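Long-range contacts in mandelate racemase/muconate lactonizing protein (Paenibacillus sp., PDB 3V5C), which probably dehydrates galacturonate, as a magnesium-dependent lyase of the enolase superfamily: residues A20-R28 with D338-D346; T275-I286 with L301-C312. The protein carries 1 engineered substitution. All blocks are in the same frame, centred on the assembly; numbering follows the deposited sequence. Where two conformers were deposited one is given.

Contact 1: residues A20-R28 with D338-D346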
loop_
_atom_site.group_PDB
_atom_site.type_symbol
_atom_site.label_atom_id
_atom_site.label_comp_id
_atom_site.label_asym_id
_atom_site.label_seq_id
_atom_site.Cartn_x
_atom_site.Cartn_y
_atom_site.Cartn_z
ATOM N N ALA A 20 -8.362 -1.328 -19.384
ATOM C CA ALA A 20 -9.551 -2.038 -18.938
ATOM C C ALA A 20 -9.662 -1.997 -17.431
ATOM O O ALA A 20 -8.659 -1.849 -16.731
ATOM C CB ALA A 20 -9.517 -3.478 -19.410
ATOM N N LYS A 21 -10.882 -2.156 -16.932
ATOM C CA LYS A 21 -11.116 -2.221 -15.489
ATOM C C LYS A 21 -11.421 -3.661 -15.128
ATOM O O LYS A 21 -12.347 -4.253 -15.684
ATOM C CB LYS A 21 -12.276 -1.295 -15.095
ATOM C CG LYS A 21 -12.743 -1.419 -13.647
ATOM C CD LYS A 21 -13.993 -0.575 -13.386
ATOM C CE LYS A 21 -13.768 0.898 -13.712
ATOM N NZ LYS A 21 -12.845 1.558 -12.738
ATOM N N LEU A 22 -10.598 -4.237 -14.246
ATOM C CA LEU A 22 -10.775 -5.595 -13.741
ATOM C C LEU A 22 -11.548 -5.555 -12.421
ATOM O O LEU A 22 -11.466 -4.574 -11.686
ATOM C CB LEU A 22 -9.414 -6.264 -13.507
ATOM C CG LEU A 22 -8.761 -6.983 -14.695
ATOM C CD1 LEU A 22 -8.752 -6.136 -15.937
ATOM C CD2 LEU A 22 -7.350 -7.434 -14.315
ATOM N N THR A 23 -12.295 -6.620 -12.142
ATOM C CA THR A 23 -13.145 -6.664 -10.962
ATOM C C THR A 23 -12.907 -7.942 -10.180
ATOM O O THR A 23 -12.568 -8.975 -10.750
ATOM C CB THR A 23 -14.628 -6.601 -11.366
ATOM O OG1 THR A 23 -14.937 -7.705 -12.219
ATOM C CG2 THR A 23 -14.934 -5.292 -12.091
ATOM N N GLY A 24 -13.103 -7.867 -8.873
ATOM C CA GLY A 24 -13.028 -9.044 -8.036
ATOM C C GLY A 24 -13.656 -8.773 -6.687
ATOM O O GLY A 24 -14.514 -7.897 -6.559
ATOM N N GLU A 25 -13.173 -9.474 -5.668
ATOM C CA GLU A 25 -13.776 -9.361 -4.347
ATOM C C GLU A 25 -12.736 -9.610 -3.280
ATOM O O GLU A 25 -11.817 -10.412 -3.486
ATOM C CB GLU A 25 -14.885 -10.411 -4.175
ATOM C CG GLU A 25 -16.140 -10.189 -5.010
ATOM C CD GLU A 25 -17.315 -11.021 -4.505
ATOM O OE1 GLU A 25 -17.097 -11.891 -3.633
ATOM O OE2 GLU A 25 -18.455 -10.799 -4.969
ATOM N N ARG A 26 -12.894 -8.966 -2.120
ATOM C CA ARG A 26 -12.047 -9.323 -0.991
ATOM C C ARG A 26 -12.642 -10.526 -0.243
ATOM O O ARG A 26 -13.830 -10.835 -0.384
ATOM C CB ARG A 26 -11.731 -8.137 -0.063
ATOM C CG ARG A 26 -12.907 -7.282 0.350
ATOM C CD ARG A 26 -12.482 -6.210 1.400
ATOM N NE ARG A 26 -11.613 -5.154 0.862
ATOM C CZ ARG A 26 -12.063 -4.049 0.281
ATOM N NH1 ARG A 26 -13.369 -3.851 0.147
ATOM N NH2 ARG A 26 -11.208 -3.138 -0.193
ATOM N N ALA A 27 -11.797 -11.185 0.527
ATOM C CA ALA A 27 -12.189 -12.444 1.154
ATOM C C ALA A 27 -13.273 -12.225 2.203
ATOM O O ALA A 27 -14.119 -13.101 2.415
ATOM C CB ALA A 27 -10.987 -13.134 1.761
ATOM N N ARG A 28 -13.234 -11.081 2.876
ATOM C CA ARG A 28 -14.240 -10.775 3.879
ATOM C C ARG A 28 -14.685 -9.331 3.675
ATOM O O ARG A 28 -13.861 -8.441 3.442
ATOM C CB ARG A 28 -13.671 -10.994 5.283
ATOM C CG ARG A 28 -14.672 -10.743 6.435
ATOM C CD ARG A 28 -13.980 -10.876 7.795
ATOM N NE ARG A 28 -13.045 -9.768 8.007
ATOM C CZ ARG A 28 -11.736 -9.896 8.170
ATOM N NH1 ARG A 28 -11.159 -11.099 8.169
ATOM N NH2 ARG A 28 -10.994 -8.807 8.333
ATOM N N ASP A 338 -4.377 -6.730 1.914
ATOM C CA ASP A 338 -5.807 -7.030 1.877
ATOM C C ASP A 338 -5.943 -8.278 0.996
ATOM O O ASP A 338 -5.378 -8.331 -0.096
ATOM C CB ASP A 338 -6.545 -5.839 1.244
ATOM C CG ASP A 338 -8.024 -5.774 1.600
ATOM O OD1 ASP A 338 -8.478 -6.482 2.536
ATOM O OD2 ASP A 338 -8.729 -4.970 0.938
ATOM N N ASP A 339 -6.673 -9.290 1.466
ATOM C CA ASP A 339 -6.811 -10.542 0.729
ATOM C C ASP A 339 -7.878 -10.401 -0.358
ATOM O O ASP A 339 -9.074 -10.408 -0.073
ATOM C CB ASP A 339 -7.186 -11.673 1.684
ATOM C CG ASP A 339 -7.177 -13.033 1.020
ATOM O OD1 ASP A 339 -7.084 -13.129 -0.224
ATOM O OD2 ASP A 339 -7.272 -14.041 1.751
ATOM N N ILE A 340 -7.433 -10.251 -1.599
ATOM C CA ILE A 340 -8.329 -9.946 -2.705
ATOM C C ILE A 340 -8.112 -10.883 -3.870
ATOM O O ILE A 340 -6.984 -11.260 -4.175
ATOM C CB ILE A 340 -8.107 -8.502 -3.200
ATOM C CG1 ILE A 340 -8.448 -7.524 -2.072
ATOM C CG2 ILE A 340 -8.988 -8.205 -4.416
ATOM C CD1 ILE A 340 -7.934 -6.105 -2.309
ATOM N N THR A 341 -9.204 -11.243 -4.536
ATOM C CA THR A 341 -9.092 -12.031 -5.753
ATOM C C THR A 341 -9.685 -11.221 -6.890
ATOM O O THR A 341 -10.877 -10.952 -6.915
ATOM C CB THR A 341 -9.801 -13.403 -5.619
ATOM O OG1 THR A 341 -9.096 -14.197 -4.653
ATOM C CG2 THR A 341 -9.787 -14.133 -6.954
ATOM N N ILE A 342 -8.825 -10.795 -7.814
ATOM C CA ILE A 342 -9.283 -10.065 -8.979
ATOM C C ILE A 342 -9.360 -11.020 -10.168
ATOM O O ILE A 342 -8.392 -11.718 -10.473
ATOM C CB ILE A 342 -8.292 -8.911 -9.320
ATOM C CG1 ILE A 342 -8.177 -7.916 -8.154
ATOM C CG2 ILE A 342 -8.706 -8.194 -10.606
ATOM C CD1 ILE A 342 -9.454 -7.163 -7.812
ATOM N N GLU A 343 -10.499 -11.036 -10.850
ATOM C CA GLU A 343 -10.666 -11.916 -12.004
ATOM C C GLU A 343 -9.698 -11.537 -13.118
ATOM O O GLU A 343 -9.610 -10.376 -13.494
ATOM C CB GLU A 343 -12.115 -11.884 -12.499
ATOM C CG GLU A 343 -13.089 -12.514 -11.514
ATOM C CD GLU A 343 -12.681 -13.923 -11.138
ATOM O OE1 GLU A 343 -12.648 -14.784 -12.043
ATOM O OE2 GLU A 343 -12.371 -14.163 -9.951
ATOM N N GLY A 344 -8.958 -12.517 -13.627
ATOM C CA GLY A 344 -7.987 -12.254 -14.682
ATOM C C GLY A 344 -6.604 -11.831 -14.207
ATOM O O GLY A 344 -5.727 -11.558 -15.022
ATOM N N MET A 345 -6.415 -11.735 -12.901
ATOM C CA MET A 345 -5.143 -11.274 -12.358
ATOM C C MET A 345 -4.555 -12.334 -11.430
ATOM O O MET A 345 -4.850 -12.368 -10.230
ATOM C CB MET A 345 -5.327 -9.928 -11.639
ATOM C CG MET A 345 -4.000 -9.272 -11.182
ATOM S SD MET A 345 -4.258 -7.611 -10.502
ATOM C CE MET A 345 -4.266 -7.950 -8.750
ATOM N N ASP A 346 -3.741 -13.223 -11.995
ATOM C CA ASP A 346 -3.200 -14.366 -11.250
ATOM C C ASP A 346 -1.988 -13.958 -10.420
ATOM O O ASP A 346 -0.907 -13.701 -10.956
ATOM C CB ASP A 346 -2.830 -15.470 -12.249
ATOM C CG ASP A 346 -2.273 -16.723 -11.594
ATOM O OD1 ASP A 346 -2.028 -16.742 -10.378
ATOM O OD2 ASP A 346 -2.050 -17.709 -12.339
HETATM O O HOH W 1 -11.821 -8.652 -14.174
#
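R26 grips D338 side-on: NE and NH2 both donate to the one oxygen OD2, NE over 2.9 Å with the oxygen in the guanidinium plane, NH2 over 3.3 Å. CG of R26 sits between its backbone N and carbonyl carbon (chi1 48°), and a bend at chi3 turns the group to meet the carboxylate nearly coplanar, 23° apart. NH1 goes to G40 O.

Next to this salt bridge, strands 20-26 and 340-342 pair antiparallel, with E25 and T341 exchanging both backbone bonds. The tight, buried face carries R26 and I340, whose CG1 lies 3.9 Å from R26 CB; L22 CB continues it against I342 CG2 at 3.6 Å. G24 suits its place because a CB would run into T341 O. The other face, with E25 and T341, is solvent-exposed and loose, as polar side chains permit; nearby a water bridges T23 N and E343 O. A leucine in place of R26 would probably leave the buried D338 carboxylate without its charged mate.

The contact joins the N-terminal sheet to the chain leaving the barrel, and two N-H groups on one buried oxygen probably stabilise D338 as an anion.

Contact 2: residues T275-I286 with L301-C312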
loop_
_atom_site.group_PDB
_atom_site.type_symbol
_atom_site.label_atom_id
_atom_site.label_comp_id
_atom_site.label_asym_id
_atom_site.label_seq_id
_atom_site.Cartn_x
_atom_site.Cartn_y
_atom_site.Cartn_z
ATOM N N THR A 275 11.187 15.183 9.302
ATOM C CA THR A 275 12.622 15.398 9.470
ATOM C C THR A 275 12.916 16.119 10.784
ATOM O O THR A 275 14.026 16.029 11.304
ATOM C CB THR A 275 13.265 16.166 8.290
ATOM O OG1 THR A 275 12.855 17.539 8.323
ATOM C CG2 THR A 275 12.894 15.541 6.970
ATOM N N ARG A 276 11.929 16.827 11.336
ATOM C CA ARG A 276 12.116 17.452 12.643
ATOM C C ARG A 276 11.715 16.562 13.827
ATOM O O ARG A 276 11.742 16.988 14.984
ATOM C CB ARG A 276 11.421 18.817 12.711
ATOM C CG ARG A 276 12.098 19.885 11.860
ATOM C CD ARG A 276 11.667 21.288 12.272
ATOM N NE ARG A 276 10.312 21.627 11.827
ATOM C CZ ARG A 276 10.025 22.205 10.672
ATOM N NH1 ARG A 276 10.997 22.489 9.807
ATOM N NH2 ARG A 276 8.763 22.487 10.363
ATOM N N GLY A 277 11.340 15.319 13.531
ATOM C CA GLY A 277 11.095 14.334 14.566
ATOM C C GLY A 277 9.660 14.152 15.025
ATOM O O GLY A 277 9.415 13.421 15.977
ATOM N N ARG A 278 8.710 14.787 14.342
ATOM C CA ARG A 278 7.316 14.747 14.787
ATOM C C ARG A 278 6.539 13.551 14.225
ATOM O O ARG A 278 5.488 13.182 14.775
ATOM C CB ARG A 278 6.585 16.051 14.423
ATOM C CG ARG A 278 6.988 17.289 15.251
ATOM C CD ARG A 278 8.366 17.783 14.854
ATOM N NE ARG A 278 8.627 19.163 15.266
ATOM C CZ ARG A 278 9.283 19.510 16.370
ATOM N NH1 ARG A 278 9.721 18.589 17.223
ATOM N NH2 ARG A 278 9.489 20.797 16.634
ATOM N N VAL A 279 7.063 12.949 13.152
ATOM C CA VAL A 279 6.400 11.839 12.463
ATOM C C VAL A 279 7.489 10.850 12.049
ATOM O O VAL A 279 8.563 11.269 11.613
ATOM C CB VAL A 279 5.611 12.329 11.214
ATOM C CG1 VAL A 279 5.094 11.155 10.395
ATOM C CG2 VAL A 279 4.454 13.269 11.618
ATOM N N ASP A 280 7.244 9.549 12.232
ATOM C CA ASP A 280 8.285 8.537 12.038
ATOM C C ASP A 280 8.149 7.724 10.756
ATOM O O ASP A 280 9.144 7.287 10.192
ATOM C CB ASP A 280 8.271 7.566 13.217
ATOM C CG ASP A 280 8.420 8.282 14.532
ATOM O OD1 ASP A 280 9.435 8.996 14.707
ATOM O OD2 ASP A 280 7.513 8.170 15.371
ATOM N N VAL A 281 6.909 7.514 10.315
ATOM C CA VAL A 281 6.606 6.600 9.230
ATOM C C VAL A 281 5.734 7.341 8.232
ATOM O O VAL A 281 4.716 7.917 8.606
ATOM C CB VAL A 281 5.794 5.394 9.746
ATOM C CG1 VAL A 281 5.419 4.475 8.599
ATOM C CG2 VAL A 281 6.575 4.625 10.813
ATOM N N LEU A 282 6.155 7.349 6.976
ATOM C CA LEU A 282 5.438 8.083 5.927
ATOM C C LEU A 282 4.653 7.126 5.046
ATOM O O LEU A 282 5.165 6.076 4.638
ATOM C CB LEU A 282 6.404 8.895 5.071
ATOM C CG LEU A 282 6.967 10.185 5.684
ATOM C CD1 LEU A 282 5.832 11.124 6.118
ATOM C CD2 LEU A 282 7.906 9.889 6.841
ATOM N N GLN A 283 3.426 7.503 4.712
ATOM C CA GLN A 283 2.498 6.539 4.131
ATOM C C GLN A 283 1.823 7.003 2.860
ATOM O O GLN A 283 0.679 6.644 2.607
ATOM C CB GLN A 283 1.432 6.158 5.178
ATOM C CG GLN A 283 2.042 5.625 6.479
ATOM C CD GLN A 283 0.973 5.260 7.487
ATOM O OE1 GLN A 283 0.209 6.113 7.930
ATOM N NE2 GLN A 283 0.909 3.979 7.847
ATOM N N TYR A 284 2.540 7.773 2.044
ATOM C CA TYR A 284 2.043 8.078 0.706
ATOM C C TYR A 284 1.651 6.806 -0.033
ATOM O O TYR A 284 2.266 5.757 0.111
ATOM C CB TYR A 284 3.068 8.896 -0.095
ATOM C CG TYR A 284 3.440 10.149 0.636
ATOM C CD1 TYR A 284 2.684 11.292 0.486
ATOM C CD2 TYR A 284 4.509 10.170 1.525
ATOM C CE1 TYR A 284 2.995 12.456 1.188
ATOM C CE2 TYR A 284 4.829 11.321 2.235
ATOM C CZ TYR A 284 4.067 12.450 2.063
ATOM O OH TYR A 284 4.401 13.594 2.762
ATOM N N ASP A 285 0.590 6.910 -0.815
ATOM C CA ASP A 285 -0.009 5.748 -1.471
ATOM C C ASP A 285 0.861 5.217 -2.627
ATOM O O ASP A 285 1.530 5.984 -3.335
ATOM C CB ASP A 285 -1.417 6.144 -1.950
ATOM C CG ASP A 285 -2.176 5.007 -2.631
ATOM O OD1 ASP A 285 -2.868 4.243 -1.917
ATOM O OD2 ASP A 285 -2.158 4.933 -3.881
ATOM N N ILE A 286 0.837 3.896 -2.785
ATOM C CA ILE A 286 1.659 3.168 -3.759
ATOM C C ILE A 286 1.242 3.400 -5.219
ATOM O O ILE A 286 2.034 3.170 -6.141
ATOM C CB ILE A 286 1.671 1.664 -3.408
ATOM C CG1 ILE A 286 2.672 0.900 -4.264
ATOM C CG2 ILE A 286 0.270 1.062 -3.569
ATOM C CD1 ILE A 286 4.104 1.337 -4.079
ATOM N N LEU A 301 13.796 9.698 2.503
ATOM C CA LEU A 301 13.436 9.313 3.859
ATOM C C LEU A 301 14.551 8.496 4.501
ATOM O O LEU A 301 14.894 8.724 5.667
ATOM C CB LEU A 301 12.122 8.542 3.870
ATOM C CG LEU A 301 10.934 9.314 3.301
ATOM C CD1 LEU A 301 9.658 8.475 3.378
ATOM C CD2 LEU A 301 10.750 10.640 4.039
ATOM N N ASP A 302 15.138 7.563 3.746
ATOM C CA ASP A 302 16.257 6.775 4.291
ATOM C C ASP A 302 17.371 7.709 4.782
ATOM O O ASP A 302 17.991 7.466 5.831
ATOM C CB ASP A 302 16.858 5.842 3.230
ATOM C CG ASP A 302 15.987 4.617 2.910
ATOM O OD1 ASP A 302 15.099 4.235 3.697
ATOM O OD2 ASP A 302 16.227 4.024 1.827
ATOM N N ALA A 303 17.618 8.766 4.011
ATOM C CA ALA A 303 18.710 9.707 4.296
ATOM C C ALA A 303 18.514 10.432 5.627
ATOM O O ALA A 303 19.474 10.915 6.246
ATOM C CB ALA A 303 18.859 10.697 3.137
ATOM N N HIS A 304 17.260 10.493 6.055
ATOM C CA HIS A 304 16.882 11.130 7.318
ATOM C C HIS A 304 16.605 10.141 8.442
ATOM O O HIS A 304 16.267 10.551 9.553
ATOM C CB HIS A 304 15.670 12.037 7.107
ATOM C CG HIS A 304 16.002 13.332 6.436
ATOM N ND1 HIS A 304 15.901 13.516 5.074
ATOM C CD2 HIS A 304 16.446 14.507 6.944
ATOM C CE1 HIS A 304 16.267 14.751 4.771
ATOM N NE2 HIS A 304 16.605 15.369 5.887
ATOM N N GLY A 305 16.745 8.849 8.150
ATOM C CA GLY A 305 16.480 7.800 9.112
ATOM C C GLY A 305 14.987 7.622 9.317
ATOM O O GLY A 305 14.551 7.072 10.334
ATOM N N LEU A 306 14.203 8.067 8.341
ATOM C CA LEU A 306 12.751 7.944 8.432
ATOM C C LEU A 306 12.280 6.650 7.765
ATOM O O LEU A 306 12.997 6.072 6.944
ATOM C CB LEU A 306 12.081 9.161 7.798
ATOM C CG LEU A 306 12.299 10.469 8.561
ATOM C CD1 LEU A 306 11.858 11.664 7.710
ATOM C CD2 LEU A 306 11.562 10.440 9.906
ATOM N N ARG A 307 11.066 6.213 8.105
ATOM C CA ARG A 307 10.564 4.921 7.658
ATOM C C ARG A 307 9.498 5.075 6.586
ATOM O O ARG A 307 8.725 6.030 6.604
ATOM C CB ARG A 307 9.965 4.161 8.845
ATOM C CG ARG A 307 10.975 3.861 9.943
ATOM C CD ARG A 307 10.250 3.672 11.251
ATOM N NE ARG A 307 11.172 3.588 12.378
ATOM C CZ ARG A 307 11.623 2.451 12.881
ATOM N NH1 ARG A 307 11.258 1.294 12.341
ATOM N NH2 ARG A 307 12.449 2.464 13.920
ATOM N N SER A 308 9.449 4.103 5.682
ATOM C CA SER A 308 8.526 4.104 4.557
ATOM C C SER A 308 7.512 2.973 4.722
ATOM O O SER A 308 7.888 1.810 4.876
ATOM C CB SER A 308 9.304 3.869 3.251
ATOM O OG SER A 308 10.160 4.965 2.941
ATOM N N ALA A 309 6.230 3.308 4.650
ATOM C CA ALA A 309 5.171 2.309 4.682
ATOM C C ALA A 309 4.077 2.736 3.732
ATOM O O ALA A 309 3.093 3.337 4.141
ATOM C CB ALA A 309 4.612 2.145 6.104
ATOM N N PRO A 310 4.265 2.463 2.441
ATOM C CA PRO A 310 3.334 2.932 1.415
ATOM C C PRO A 310 1.919 2.478 1.680
ATOM O O PRO A 310 1.670 1.294 1.948
ATOM C CB PRO A 310 3.855 2.271 0.139
ATOM C CG PRO A 310 5.314 2.083 0.406
ATOM C CD PRO A 310 5.398 1.720 1.867
ATOM N N HIS A 311 0.985 3.416 1.625
ATOM C CA HIS A 311 -0.411 3.059 1.788
ATOM C C HIS A 311 -0.899 2.241 0.603
ATOM O O HIS A 311 -0.546 2.486 -0.561
ATOM C CB HIS A 311 -1.260 4.327 1.951
ATOM C CG HIS A 311 -2.733 4.078 1.908
ATOM N ND1 HIS A 311 -3.448 4.023 0.732
ATOM C CD2 HIS A 311 -3.630 3.866 2.903
ATOM C CE1 HIS A 311 -4.721 3.794 1.001
ATOM N NE2 HIS A 311 -4.857 3.693 2.309
ATOM N N CYS A 312 -1.717 1.248 0.891
ATOM C CA CYS A 312 -2.393 0.541 -0.169
ATOM C C CYS A 312 -3.711 0.053 0.377
ATOM O O CYS A 312 -3.750 -0.767 1.287
ATOM C CB CYS A 312 -1.568 -0.644 -0.670
ATOM S SG CYS A 312 -2.384 -1.451 -2.052
HETATM O O HOH W 2 11.767 6.678 11.733
HETATM O O HOH W 3 1.117 1.350 5.968
#
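D285 and H311 each hold CG anti to the backbone N (chi1 -179° and 171°), and this brings carboxylate and imidazole together from the ends of two neighbouring barrel strands. H311 ND1 donates to D285 OD1 over 2.7 Å, on the anti lone pair and in the ring plane, although ring and carboxylate planes stand 44° apart. Strand 281-282, helix 291-303 and strand 307-308 form a beta-alpha-beta crossover of the enolase-type TIM barrel; a histidine and an aspartate paired at the ends of successive strands recall the mandelate racemase family. The bond fixes the rotation of the imidazole.

The parallel strands are joined by backbone bonds from L282 N to R307 O and from A309 N to L282 O, and beyond them I286 N meets H311 O in the carbonyl plane. V281 CG1 packs on A309 CB at 3.5 Å, as the small alanine allows. Q283 passes CB and CG by A309 O while NE2 reaches E233; its side chain is about 7 Å from the bound magnesium ion. On the helix side, L282 CB packs on L301 CD1 at 3.7 Å.

Helix 270-275, leading into the first strand, and crossover helix 291-303 each end in a Schellman motif, at G277 and G305, where positive phi is easiest for a residue lacking a side chain. A water donates to D280 O and G305 O, and R307, whose side chain crosses V281 obliquely, sends NH1 to E333. At the outer end T275 OG1 bonds to E272 O, which leaves the methyl CG2 over the face of the H304 ring, 3.8 Å from its centroid.

From the N terminus, the chain first lays down strand 14-30 of the N-terminal sheet, which pairs early with 42-52 and, some 310 residues on, with 340-342 in contact 1. Inside that long loop it builds the barrel, and there 275-286 and 301-312 meet as contact 2, closing a far shorter, mostly helical loop nested within the first. The chain then adds strand 335-337 and emerges into 338-346, which closes contact 1. Contact 2 thus ties successive barrel strands, whereas contact 1 ties the N-terminal sheet to the barrel's exit. Their centres lie 28 Å apart, on opposite sides of the chain's centre, with nearest atoms about 6 Å apart; Y313, directly after C312, touches R26 and D338.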